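PDB 5F7U: cycloalternan-forming enzyme from Listeria monocytogenes serovar 1/2a, which belongs to glycosyl hydrolase family 31, joining a TIM-barrel domain to an N-terminal mutarotase-like domain, a C-terminal domain and a family 6 carbohydrate-binding module. Local coordinates for residues E255-I260 and G601-T606; V271-Q276 and F584-T589; G504-F509 and G539-G544. The protein carries 1 engineered substitution. All coordinates share one frame; numbering follows the deposited sequence.

Contact 1 of 3, residues E255-I260 and G601-T606; sequences ERYDTI and GDQTST. With GLC (alpha-D-glucopyranose), chain F; GLC (alpha-D-glucopyranose), chain B.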
loop_
_atom_site.group_PDB
_atom_site.type_symbol
_atom_site.label_atom_id
_atom_site.label_comp_id
_atom_site.label_asym_id
_atom_site.label_seq_id
_atom_site.Cartn_x
_atom_site.Cartn_y
_atom_site.Cartn_z
ATOM N N GLU A 255 -0.142 -4.379 -5.981
ATOM C CA GLU A 255 -0.635 -4.932 -4.727
ATOM C C GLU A 255 -0.511 -6.461 -4.835
ATOM O O GLU A 255 -1.122 -7.082 -5.717
ATOM C CB GLU A 255 -2.075 -4.482 -4.527
ATOM C CG GLU A 255 -2.704 -5.022 -3.251
ATOM C CD GLU A 255 -4.139 -4.560 -3.105
ATOM O OE1 GLU A 255 -4.826 -4.484 -4.155
ATOM O OE2 GLU A 255 -4.556 -4.267 -1.968
ATOM N N ARG A 256 0.331 -7.052 -3.991
ATOM C CA ARG A 256 0.651 -8.483 -4.105
ATOM C C ARG A 256 0.369 -9.172 -2.779
ATOM O O ARG A 256 0.700 -8.638 -1.717
ATOM C CB ARG A 256 2.122 -8.663 -4.528
ATOM C CG ARG A 256 2.471 -7.998 -5.872
ATOM C CD ARG A 256 1.777 -8.732 -7.012
ATOM N NE ARG A 256 1.812 -8.010 -8.276
ATOM C CZ ARG A 256 1.382 -8.507 -9.422
ATOM N NH1 ARG A 256 0.929 -9.765 -9.493
ATOM N NH2 ARG A 256 1.441 -7.760 -10.515
ATOM N N TYR A 257 -0.240 -10.360 -2.850
ATOM C CA TYR A 257 -0.793 -11.031 -1.666
ATOM C C TYR A 257 0.045 -12.209 -1.197
ATOM O O TYR A 257 -0.159 -12.730 -0.074
ATOM C CB TYR A 257 -2.222 -11.525 -1.995
ATOM C CG TYR A 257 -3.219 -10.413 -2.250
ATOM C CD1 TYR A 257 -3.216 -9.699 -3.472
ATOM C CD2 TYR A 257 -4.177 -10.089 -1.290
ATOM C CE1 TYR A 257 -4.143 -8.681 -3.723
ATOM C CE2 TYR A 257 -5.110 -9.067 -1.520
ATOM C CZ TYR A 257 -5.081 -8.376 -2.744
ATOM O OH TYR A 257 -5.989 -7.387 -2.994
ATOM N N ASP A 258 0.951 -12.659 -2.076
ATOM C CA ASP A 258 1.722 -13.866 -1.840
ATOM C C ASP A 258 3.011 -13.646 -1.052
ATOM O O ASP A 258 3.334 -14.444 -0.162
ATOM C CB ASP A 258 1.984 -14.634 -3.164
ATOM C CG ASP A 258 2.638 -13.788 -4.282
ATOM O OD1 ASP A 258 2.758 -12.546 -4.193
ATOM O OD2 ASP A 258 3.052 -14.420 -5.298
ATOM N N THR A 259 3.723 -12.576 -1.396
ATOM C CA THR A 259 5.010 -12.251 -0.806
ATOM C C THR A 259 5.297 -10.771 -1.034
ATOM O O THR A 259 4.801 -10.192 -1.989
ATOM C CB THR A 259 6.143 -13.118 -1.391
ATOM O OG1 THR A 259 7.379 -12.788 -0.736
ATOM C CG2 THR A 259 6.254 -12.948 -2.921
ATOM N N ILE A 260 6.071 -10.174 -0.143
ATOM C CA ILE A 260 6.547 -8.796 -0.376
ATOM C C ILE A 260 7.830 -8.720 -1.219
ATOM O O ILE A 260 8.157 -7.673 -1.771
ATOM C CB ILE A 260 6.639 -7.952 0.926
ATOM C CG1 ILE A 260 7.611 -8.556 1.942
ATOM C CG2 ILE A 260 5.235 -7.774 1.518
ATOM C CD1 ILE A 260 9.028 -8.055 1.839
ATOM N N GLY A 601 -9.672 -5.884 -1.185
ATOM C CA GLY A 601 -10.634 -6.790 -1.805
ATOM C C GLY A 601 -11.176 -7.882 -0.903
ATOM O O GLY A 601 -11.294 -7.702 0.308
ATOM N N ASP A 602 -11.510 -9.026 -1.504
ATOM C CA ASP A 602 -12.432 -9.980 -0.879
ATOM C C ASP A 602 -11.632 -11.094 -0.249
ATOM O O ASP A 602 -11.069 -11.929 -0.969
ATOM C CB ASP A 602 -13.370 -10.580 -1.937
ATOM C CG ASP A 602 -14.275 -9.535 -2.604
ATOM O OD1 ASP A 602 -14.509 -8.458 -2.034
ATOM O OD2 ASP A 602 -14.754 -9.797 -3.730
ATOM N N GLN A 603 -11.589 -11.097 1.081
ATOM C CA GLN A 603 -10.776 -12.052 1.841
ATOM C C GLN A 603 -11.566 -12.695 2.980
ATOM O O GLN A 603 -12.588 -12.177 3.437
ATOM C CB GLN A 603 -9.491 -11.388 2.367
ATOM C CG GLN A 603 -8.667 -10.728 1.261
ATOM C CD GLN A 603 -7.380 -10.135 1.779
ATOM O OE1 GLN A 603 -7.311 -8.931 2.023
ATOM N NE2 GLN A 603 -6.379 -10.985 2.028
ATOM N N THR A 604 -11.092 -13.832 3.453
ATOM C CA THR A 604 -11.793 -14.540 4.536
ATOM C C THR A 604 -11.305 -14.124 5.921
ATOM O O THR A 604 -10.214 -13.567 6.083
ATOM C CB THR A 604 -11.664 -16.064 4.417
ATOM O OG1 THR A 604 -10.281 -16.403 4.321
ATOM C CG2 THR A 604 -12.391 -16.599 3.192
ATOM N N SER A 605 -12.124 -14.415 6.924
ATOM C CA SER A 605 -11.802 -14.075 8.321
ATOM C C SER A 605 -10.864 -15.112 8.929
ATOM O O SER A 605 -11.244 -15.889 9.826
ATOM C CB SER A 605 -13.087 -13.916 9.139
ATOM O OG SER A 605 -13.794 -12.770 8.667
ATOM N N THR A 606 -9.625 -15.103 8.457
ATOM C CA THR A 606 -8.596 -15.998 9.002
ATOM C C THR A 606 -7.277 -15.248 9.187
ATOM O O THR A 606 -7.071 -14.190 8.585
ATOM C CB THR A 606 -8.298 -17.202 8.082
ATOM O OG1 THR A 606 -7.698 -16.720 6.879
ATOM C CG2 THR A 606 -9.555 -17.989 7.742
HETATM C C1 GLC F . -18.275 -11.945 -6.380
HETATM C C2 GLC F . -17.732 -10.730 -7.143
HETATM C C3 GLC F . -17.078 -9.714 -6.196
HETATM C C4 GLC F . -18.072 -9.245 -5.126
HETATM C C5 GLC F . -18.605 -10.508 -4.409
HETATM C C6 GLC F . -19.685 -10.215 -3.377
HETATM O O1 GLC F . -17.192 -12.756 -5.902
HETATM O O2 GLC F . -16.774 -11.173 -8.103
HETATM O O3 GLC F . -16.566 -8.622 -6.957
HETATM O O4 GLC F . -17.442 -8.389 -4.143
HETATM O O5 GLC F . -19.116 -11.540 -5.283
HETATM O O6 GLC F . -19.022 -10.378 -2.126
HETATM C C1 GLC B . -17.603 -6.962 -4.331
HETATM C C2 GLC B . -16.751 -6.196 -3.296
HETATM C C3 GLC B . -17.293 -6.317 -1.858
HETATM C C4 GLC B . -18.782 -5.937 -1.814
HETATM C C5 GLC B . -19.564 -6.587 -2.964
HETATM C C6 GLC B . -21.006 -6.116 -3.061
HETATM O O2 GLC B . -15.368 -6.538 -3.437
HETATM O O3 GLC B . -16.572 -5.465 -0.951
HETATM O O4 GLC B . -19.356 -6.339 -0.557
HETATM O O5 GLC B . -18.941 -6.428 -4.255
HETATM O O6 GLC B . -21.632 -6.954 -4.052
#

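Contact 2 of 3, residues V271-Q276 and F584-T589; sequences VYNEYQ and FSRSGT. With GLC (alpha-D-glucopyranose), chain F; GLC (alpha-D-glucopyranose), chain B.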
loop_
_atom_site.group_PDB
_atom_site.type_symbol
_atom_site.label_atom_id
_atom_site.label_comp_id
_atom_site.label_asym_id
_atom_site.label_seq_id
_atom_site.Cartn_x
_atom_site.Cartn_y
_atom_site.Cartn_z
ATOM N N VAL A 271 -4.463 -7.078 -14.282
ATOM C CA VAL A 271 -5.533 -6.903 -13.293
ATOM C C VAL A 271 -6.524 -8.064 -13.392
ATOM O O VAL A 271 -6.857 -8.527 -14.494
ATOM C CB VAL A 271 -6.266 -5.541 -13.423
ATOM C CG1 VAL A 271 -5.283 -4.371 -13.235
ATOM C CG2 VAL A 271 -7.055 -5.418 -14.730
ATOM N N TYR A 272 -6.986 -8.537 -12.238
ATOM C CA TYR A 272 -7.902 -9.665 -12.230
ATOM C C TYR A 272 -8.740 -9.649 -10.970
ATOM O O TYR A 272 -8.252 -9.263 -9.907
ATOM C CB TYR A 272 -7.129 -10.988 -12.373
ATOM C CG TYR A 272 -7.993 -12.149 -12.776
ATOM C CD1 TYR A 272 -8.282 -12.412 -14.127
ATOM C CD2 TYR A 272 -8.509 -12.990 -11.809
ATOM C CE1 TYR A 272 -9.085 -13.503 -14.481
ATOM C CE2 TYR A 272 -9.315 -14.058 -12.139
ATOM C CZ TYR A 272 -9.596 -14.313 -13.461
ATOM O OH TYR A 272 -10.406 -15.408 -13.696
ATOM N N ASN A 273 -10.010 -10.023 -11.115
ATOM C CA ASN A 273 -10.897 -10.168 -9.959
ATOM C C ASN A 273 -10.852 -11.620 -9.440
ATOM O O ASN A 273 -11.593 -12.489 -9.935
ATOM C CB ASN A 273 -12.338 -9.717 -10.314
ATOM C CG ASN A 273 -13.338 -10.030 -9.195
ATOM O OD1 ASN A 273 -12.940 -10.249 -8.065
ATOM N ND2 ASN A 273 -14.631 -10.077 -9.521
ATOM N N GLU A 274 -9.965 -11.875 -8.462
ATOM C CA GLU A 274 -9.802 -13.218 -7.861
ATOM C C GLU A 274 -10.342 -13.205 -6.445
ATOM O O GLU A 274 -9.794 -12.534 -5.581
ATOM C CB GLU A 274 -8.321 -13.669 -7.847
ATOM C CG GLU A 274 -8.114 -15.110 -7.334
ATOM C CD GLU A 274 -8.746 -16.165 -8.250
ATOM O OE1 GLU A 274 -8.965 -15.882 -9.443
ATOM O OE2 GLU A 274 -9.054 -17.279 -7.770
ATOM N N TYR A 275 -11.426 -13.945 -6.230
ATOM C CA TYR A 275 -12.119 -13.947 -4.934
ATOM C C TYR A 275 -11.404 -14.860 -3.930
ATOM O O TYR A 275 -11.199 -16.045 -4.219
ATOM C CB TYR A 275 -13.544 -14.414 -5.208
ATOM C CG TYR A 275 -14.467 -14.518 -4.020
ATOM C CD1 TYR A 275 -15.013 -13.371 -3.429
ATOM C CD2 TYR A 275 -14.850 -15.771 -3.530
ATOM C CE1 TYR A 275 -15.890 -13.475 -2.342
ATOM C CE2 TYR A 275 -15.727 -15.888 -2.457
ATOM C CZ TYR A 275 -16.248 -14.733 -1.875
ATOM O OH TYR A 275 -17.115 -14.850 -0.790
ATOM N N GLN A 276 -11.011 -14.305 -2.773
ATOM C CA GLN A 276 -10.492 -15.074 -1.614
ATOM C C GLN A 276 -9.104 -15.724 -1.708
ATOM O O GLN A 276 -8.419 -15.834 -0.690
ATOM C CB GLN A 276 -11.487 -16.161 -1.164
ATOM C CG GLN A 276 -12.788 -15.648 -0.562
ATOM C CD GLN A 276 -13.715 -16.785 -0.081
ATOM O OE1 GLN A 276 -14.808 -16.534 0.424
ATOM N NE2 GLN A 276 -13.284 -18.016 -0.231
ATOM N N PHE A 584 -13.391 5.030 -3.033
ATOM C CA PHE A 584 -12.943 3.850 -2.304
ATOM C C PHE A 584 -13.056 2.742 -3.353
ATOM O O PHE A 584 -14.173 2.402 -3.792
ATOM C CB PHE A 584 -13.910 3.670 -1.117
ATOM C CG PHE A 584 -13.421 2.742 -0.036
ATOM C CD1 PHE A 584 -13.523 1.347 -0.189
ATOM C CD2 PHE A 584 -12.947 3.264 1.183
ATOM C CE1 PHE A 584 -13.103 0.474 0.818
ATOM C CE2 PHE A 584 -12.522 2.384 2.200
ATOM C CZ PHE A 584 -12.604 0.992 2.009
ATOM N N SER A 585 -11.909 2.215 -3.805
ATOM C CA SER A 585 -11.875 1.327 -4.997
ATOM C C SER A 585 -10.929 0.162 -4.784
ATOM O O SER A 585 -10.181 0.157 -3.802
ATOM C CB SER A 585 -11.401 2.110 -6.217
ATOM O OG SER A 585 -12.170 3.293 -6.378
ATOM N N ARG A 586 -10.965 -0.838 -5.669
ATOM C CA ARG A 586 -10.041 -1.976 -5.506
ATOM C C ARG A 586 -9.075 -2.212 -6.648
ATOM O O ARG A 586 -8.015 -2.806 -6.429
ATOM C CB ARG A 586 -10.779 -3.271 -5.178
ATOM C CG ARG A 586 -11.653 -3.773 -6.290
ATOM C CD ARG A 586 -12.255 -5.126 -5.949
ATOM N NE ARG A 586 -12.774 -5.667 -7.194
ATOM C CZ ARG A 586 -13.723 -6.595 -7.294
ATOM N NH1 ARG A 586 -14.295 -7.121 -6.195
ATOM N NH2 ARG A 586 -14.080 -7.005 -8.505
ATOM N N SER A 587 -9.417 -1.733 -7.851
ATOM C CA SER A 587 -8.673 -2.117 -9.049
ATOM C C SER A 587 -7.968 -0.954 -9.694
ATOM O O SER A 587 -8.482 0.162 -9.681
ATOM C CB SER A 587 -9.609 -2.733 -10.089
ATOM O OG SER A 587 -8.833 -3.269 -11.165
ATOM N N GLY A 588 -6.809 -1.218 -10.299
ATOM C CA GLY A 588 -6.155 -0.169 -11.083
ATOM C C GLY A 588 -4.752 -0.530 -11.521
ATOM O O GLY A 588 -4.283 -1.646 -11.300
ATOM N N THR A 589 -4.102 0.425 -12.181
ATOM C CA THR A 589 -2.711 0.232 -12.593
ATOM C C THR A 589 -1.912 1.495 -12.244
ATOM O O THR A 589 -2.339 2.266 -11.382
ATOM C CB THR A 589 -2.616 -0.228 -14.074
ATOM O OG1 THR A 589 -1.268 -0.635 -14.352
ATOM C CG2 THR A 589 -3.071 0.873 -15.012
HETATM C C1 GLC F . -18.275 -11.945 -6.380
HETATM C C2 GLC F . -17.732 -10.730 -7.143
HETATM C C3 GLC F . -17.078 -9.714 -6.196
HETATM C C4 GLC F . -18.072 -9.245 -5.126
HETATM C C5 GLC F . -18.605 -10.508 -4.409
HETATM C C6 GLC F . -19.685 -10.215 -3.377
HETATM O O1 GLC F . -17.192 -12.756 -5.902
HETATM O O2 GLC F . -16.774 -11.173 -8.103
HETATM O O3 GLC F . -16.566 -8.622 -6.957
HETATM O O4 GLC F . -17.442 -8.389 -4.143
HETATM O O5 GLC F . -19.116 -11.540 -5.283
HETATM O O6 GLC F . -19.022 -10.378 -2.126
HETATM C C1 GLC B . -17.603 -6.962 -4.331
HETATM C C2 GLC B . -16.751 -6.196 -3.296
HETATM C C3 GLC B . -17.293 -6.317 -1.858
HETATM C C4 GLC B . -18.782 -5.937 -1.814
HETATM C C5 GLC B . -19.564 -6.587 -2.964
HETATM C C6 GLC B . -21.006 -6.116 -3.061
HETATM O O2 GLC B . -15.368 -6.538 -3.437
HETATM O O3 GLC B . -16.572 -5.465 -0.951
HETATM O O4 GLC B . -19.356 -6.339 -0.557
HETATM O O5 GLC B . -18.941 -6.428 -4.255
HETATM O O6 GLC B . -21.632 -6.954 -4.052
#

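Contact 3 of 3, residues G504-F509 and G539-G544; sequences GILLDF and GEMVWG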
loop_
_atom_site.group_PDB
_atom_site.type_symbol
_atom_site.label_atom_id
_atom_site.label_comp_id
_atom_site.label_asym_id
_atom_site.label_seq_id
_atom_site.Cartn_x
_atom_site.Cartn_y
_atom_site.Cartn_z
ATOM N N GLY A 504 -23.326 -7.728 -19.248
ATOM C CA GLY A 504 -23.458 -6.286 -19.022
ATOM C C GLY A 504 -22.599 -5.498 -20.001
ATOM O O GLY A 504 -21.586 -6.001 -20.499
ATOM N N ILE A 505 -22.976 -4.245 -20.230
ATOM C CA ILE A 505 -22.267 -3.395 -21.166
ATOM C C ILE A 505 -21.389 -2.411 -20.389
ATOM O O ILE A 505 -21.886 -1.596 -19.603
ATOM C CB ILE A 505 -23.263 -2.665 -22.108
ATOM C CG1 ILE A 505 -24.118 -3.689 -22.875
ATOM C CG2 ILE A 505 -22.525 -1.762 -23.086
ATOM C CD1 ILE A 505 -25.292 -3.086 -23.629
ATOM N N LEU A 506 -20.078 -2.489 -20.595
ATOM C CA LEU A 506 -19.175 -1.525 -19.958
ATOM C C LEU A 506 -19.322 -0.127 -20.539
ATOM O O LEU A 506 -19.478 0.031 -21.747
ATOM C CB LEU A 506 -17.717 -1.946 -20.120
ATOM C CG LEU A 506 -17.179 -3.143 -19.361
ATOM C CD1 LEU A 506 -15.667 -3.148 -19.572
ATOM C CD2 LEU A 506 -17.490 -3.008 -17.865
ATOM N N LEU A 507 -19.297 0.879 -19.666
ATOM C CA LEU A 507 -19.216 2.266 -20.111
ATOM C C LEU A 507 -17.791 2.524 -20.584
ATOM O O LEU A 507 -16.831 2.187 -19.896
ATOM C CB LEU A 507 -19.607 3.224 -18.970
ATOM C CG LEU A 507 -19.827 4.723 -19.242
ATOM C CD1 LEU A 507 -18.537 5.528 -19.363
ATOM C CD2 LEU A 507 -20.746 4.947 -20.449
ATOM N N ASP A 508 -17.645 3.104 -21.772
ATOM C CA ASP A 508 -16.315 3.425 -22.253
ATOM C C ASP A 508 -15.786 4.698 -21.593
ATOM O O ASP A 508 -16.080 5.810 -22.054
ATOM C CB ASP A 508 -16.317 3.551 -23.781
ATOM C CG ASP A 508 -14.937 3.886 -24.354
ATOM O OD1 ASP A 508 -13.953 4.072 -23.579
ATOM O OD2 ASP A 508 -14.837 3.950 -25.602
ATOM N N PHE A 509 -15.000 4.533 -20.524
ATOM C CA PHE A 509 -14.449 5.672 -19.780
ATOM C C PHE A 509 -13.390 6.473 -20.531
ATOM O O PHE A 509 -12.968 7.524 -20.055
ATOM C CB PHE A 509 -14.017 5.268 -18.353
ATOM C CG PHE A 509 -15.184 5.033 -17.448
ATOM C CD1 PHE A 509 -15.798 6.105 -16.793
ATOM C CD2 PHE A 509 -15.727 3.753 -17.306
ATOM C CE1 PHE A 509 -16.914 5.896 -15.979
ATOM C CE2 PHE A 509 -16.834 3.539 -16.491
ATOM C CZ PHE A 509 -17.435 4.623 -15.836
ATOM N N GLY A 539 -14.155 -3.266 -12.355
ATOM C CA GLY A 539 -13.249 -2.643 -13.318
ATOM C C GLY A 539 -12.354 -3.649 -14.013
ATOM O O GLY A 539 -11.743 -3.311 -15.040
ATOM N N GLU A 540 -12.290 -4.877 -13.481
ATOM C CA GLU A 540 -11.436 -5.934 -14.067
ATOM C C GLU A 540 -12.221 -6.704 -15.136
ATOM O O GLU A 540 -12.270 -7.938 -15.127
ATOM C CB GLU A 540 -10.937 -6.907 -12.977
ATOM C CG GLU A 540 -10.446 -6.237 -11.678
ATOM C CD GLU A 540 -11.545 -5.969 -10.648
ATOM O OE1 GLU A 540 -11.226 -5.598 -9.504
ATOM O OE2 GLU A 540 -12.748 -6.139 -10.941
ATOM N N MET A 541 -12.851 -5.968 -16.045
ATOM C CA MET A 541 -13.934 -6.495 -16.838
ATOM C C MET A 541 -13.703 -6.394 -18.349
ATOM O O MET A 541 -14.582 -6.731 -19.119
ATOM C CB MET A 541 -15.225 -5.754 -16.466
ATOM C CG MET A 541 -15.694 -6.077 -15.063
ATOM S SD MET A 541 -16.729 -4.744 -14.435
ATOM C CE MET A 541 -17.402 -5.572 -12.996
ATOM N N VAL A 542 -12.512 -5.955 -18.750
ATOM C CA VAL A 542 -12.178 -5.846 -20.182
ATOM C C VAL A 542 -11.494 -7.123 -20.664
ATOM O O VAL A 542 -10.336 -7.394 -20.320
ATOM C CB VAL A 542 -11.279 -4.615 -20.481
ATOM C CG1 VAL A 542 -10.814 -4.623 -21.937
ATOM C CG2 VAL A 542 -12.015 -3.323 -20.175
ATOM N N TRP A 543 -12.212 -7.878 -21.487
ATOM C CA TRP A 543 -11.648 -9.026 -22.188
ATOM C C TRP A 543 -11.767 -8.815 -23.700
ATOM O O TRP A 543 -12.470 -7.906 -24.163
ATOM C CB TRP A 543 -12.398 -10.294 -21.777
ATOM C CG TRP A 543 -11.932 -10.921 -20.470
ATOM C CD1 TRP A 543 -10.876 -11.783 -20.306
ATOM C CD2 TRP A 543 -12.520 -10.763 -19.175
ATOM N NE1 TRP A 543 -10.770 -12.166 -18.994
ATOM C CE2 TRP A 543 -11.769 -11.564 -18.275
ATOM C CE3 TRP A 543 -13.609 -10.022 -18.684
ATOM C CZ2 TRP A 543 -12.072 -11.645 -16.914
ATOM C CZ3 TRP A 543 -13.915 -10.103 -17.348
ATOM C CH2 TRP A 543 -13.147 -10.913 -16.467
ATOM N N GLY A 544 -11.112 -9.696 -24.449
ATOM C CA GLY A 544 -11.275 -9.772 -25.908
ATOM C C GLY A 544 -10.234 -8.895 -26.572
ATOM O O GLY A 544 -10.100 -7.721 -26.244
#

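Contact 1 of 3, residues E255-I260 and G601-T606
Tyr257 and Gln603 make a small buried ring-to-amide packing contact where the loop after strand 250-254, in the mutarotase-like domain, meets the loop after barrel strand 597-599. Only 96 Å² is buried, and the nearest CA atoms, those of Tyr257 and Gln603, are 10.6 Å apart, so side chains bridge the interval. The amide comes in at the rim of the phenol: Gln603 NE2 is 4.1 Å from Tyr257 CD2 and near the ring plane, while Gln603 CD lies 4.1 Å from Tyr257 CE2. Ring and amide planes stand 86° apart, which rules out a parallel stack. Gln603 reaches this place because its chain runs straight beyond CG (chi2 -177°). No hydrogen bond crosses between the loops. Each polar end is held from the barrel side: Tyr257 OH bonds to Ser600 O, fixing the far end of the phenol, and Gln603 OE1 to the hydroxyls of Ser600 and Ser613, which probably restrain the amide's rotation. Gly601, beside the phenol oxygen, has backbone angles that a CB would not tolerate. The Asp602 side chain sets out on the side away from the 255-260 loop, and its OD1 accepts a short 2.5 Å hydrogen bond from O2 of the chain B glucose. Loops at the C-terminal ends of the strands form the pocket of a TIM barrel; here the mutarotase-like domain of a family 31 glycosyl hydrolase packs behind one.

Contact 2 of 3, residues V271-Q276 and F584-T589
Asn273 and Arg586 supply the polar part of this buried contact, and Val271 with Ser587 and Gly588 the remainder; 173 Å² is buried between the two segments. The touching parts run in nearly opposed directions, 155° apart, yet no clear hydrogen bond links them and the closest CA atoms, Val271 and Gly588, are 7.1 Å apart. This is therefore packing of two loops and not strand pairing.

Among the van der Waals contacts, Val271 CG1 approaches Gly588 O to 3.5 Å, and Val271 CB lies 4.1 Å from Ser587 OG. That hydroxyl has its polar partner elsewhere, in Tyr285 O.

Planar groups meet next. The Asn273 side chain passes at a slant beside Arg586 NH2, its amide plane 42° from the guanidinium, with Asn273 CG 3.2 Å from Arg586 NH2. The Arg586 chain is extended from CG to NE, which carries the guanidinium to Asn273 and the sugars.

Sugar contacts use the guanidinium edge. Arg586 NH1 donates to O3 of the chain F glucose at 2.8 Å, the straightest of its sugar bonds (157°), whereas NH2 adds a weak bond to the same oxygen at 3.3 Å. A further weak bond joins NH1 to O2 of the chain B glucose at 3.0 Å. Tyr275 CD1 comes to 3.4 Å from O1 of the chain F glucose, while its OH bonds to Glu663.

The salt bridge from NE to Glu540 probably helps set the guanidinium's orientation, so that its edge faces the sugars, with one clear bond to the chain F glucose and weak ones beside it, while the mutarotase-like domain's loop packs against its NH2 corner.

Contact 3 of 3, residues G504-F509 and G539-G544
Leu506 packs on Met541 and Val542 where two loop regions of the TIM-barrel domain meet: the excursion containing the short strand 505-506, which pairs antiparallel with 460-461 and is inserted between barrel strands 452-457 and 534-536, and the loop that follows strand 534-536. The contact is apolar and divided between the two methyls of the leucine. Leu506 CD2 rests 3.8 Å from Met541 CB and 3.9 Å from Met541 SD, so it meets both the root and the sulfur of that side chain. Its other methyl, CD1, lies 3.7 Å from Val542 CG2, with the two side chains crossing at about a right angle, and also touches Met541 O at 3.8 Å. Chi1 (-71°) carries Leu506 CG toward the loop, and chi2 (-171°) then turns CD1 to Val542 and CD2 to Met541. No hydrogen bond passes between the segments.

The 539-544 loop is shaped by an inverse gamma turn centred on Glu540, in which Met541 N makes a weak 3.0 Å bond to Gly539 O. Gly539 N gives a weak 3.6 Å bond to Met541 SD, consistent with the thioether folding back beside the turn. Tyr562 of helix 555-577 touches both Leu506 and Val542, and Met541 O receives the hydroxyl of Tyr493. Loops after the barrel strands build the pocket end of a TIM barrel, and this turning loop brings Glu540 to the pocket residue Arg586.

All three contacts are buried, none lying at the surface, but contact 3 is farther out, its centre about 25 Å from the centre of the chain, against about 12 and 13 Å for contacts 1 and 2. Those two join the same pair of domains, mutarotase-like and barrel, and touch the same two glucose units; contact 3 stays within the barrel domain. Contact 2 touches both of the others: Gln276 N probably bonds to Asp602 O at 3.0 Å, and Glu540 provides the connection to contact 3. Contacts 1 and 3 do not touch. In contact 1 the ring-amide packing lies behind sugar-binding Asp602, in contact 2 the touching Asn273 and Arg586 are themselves pocket residues, and in contact 3 the packing is apolar.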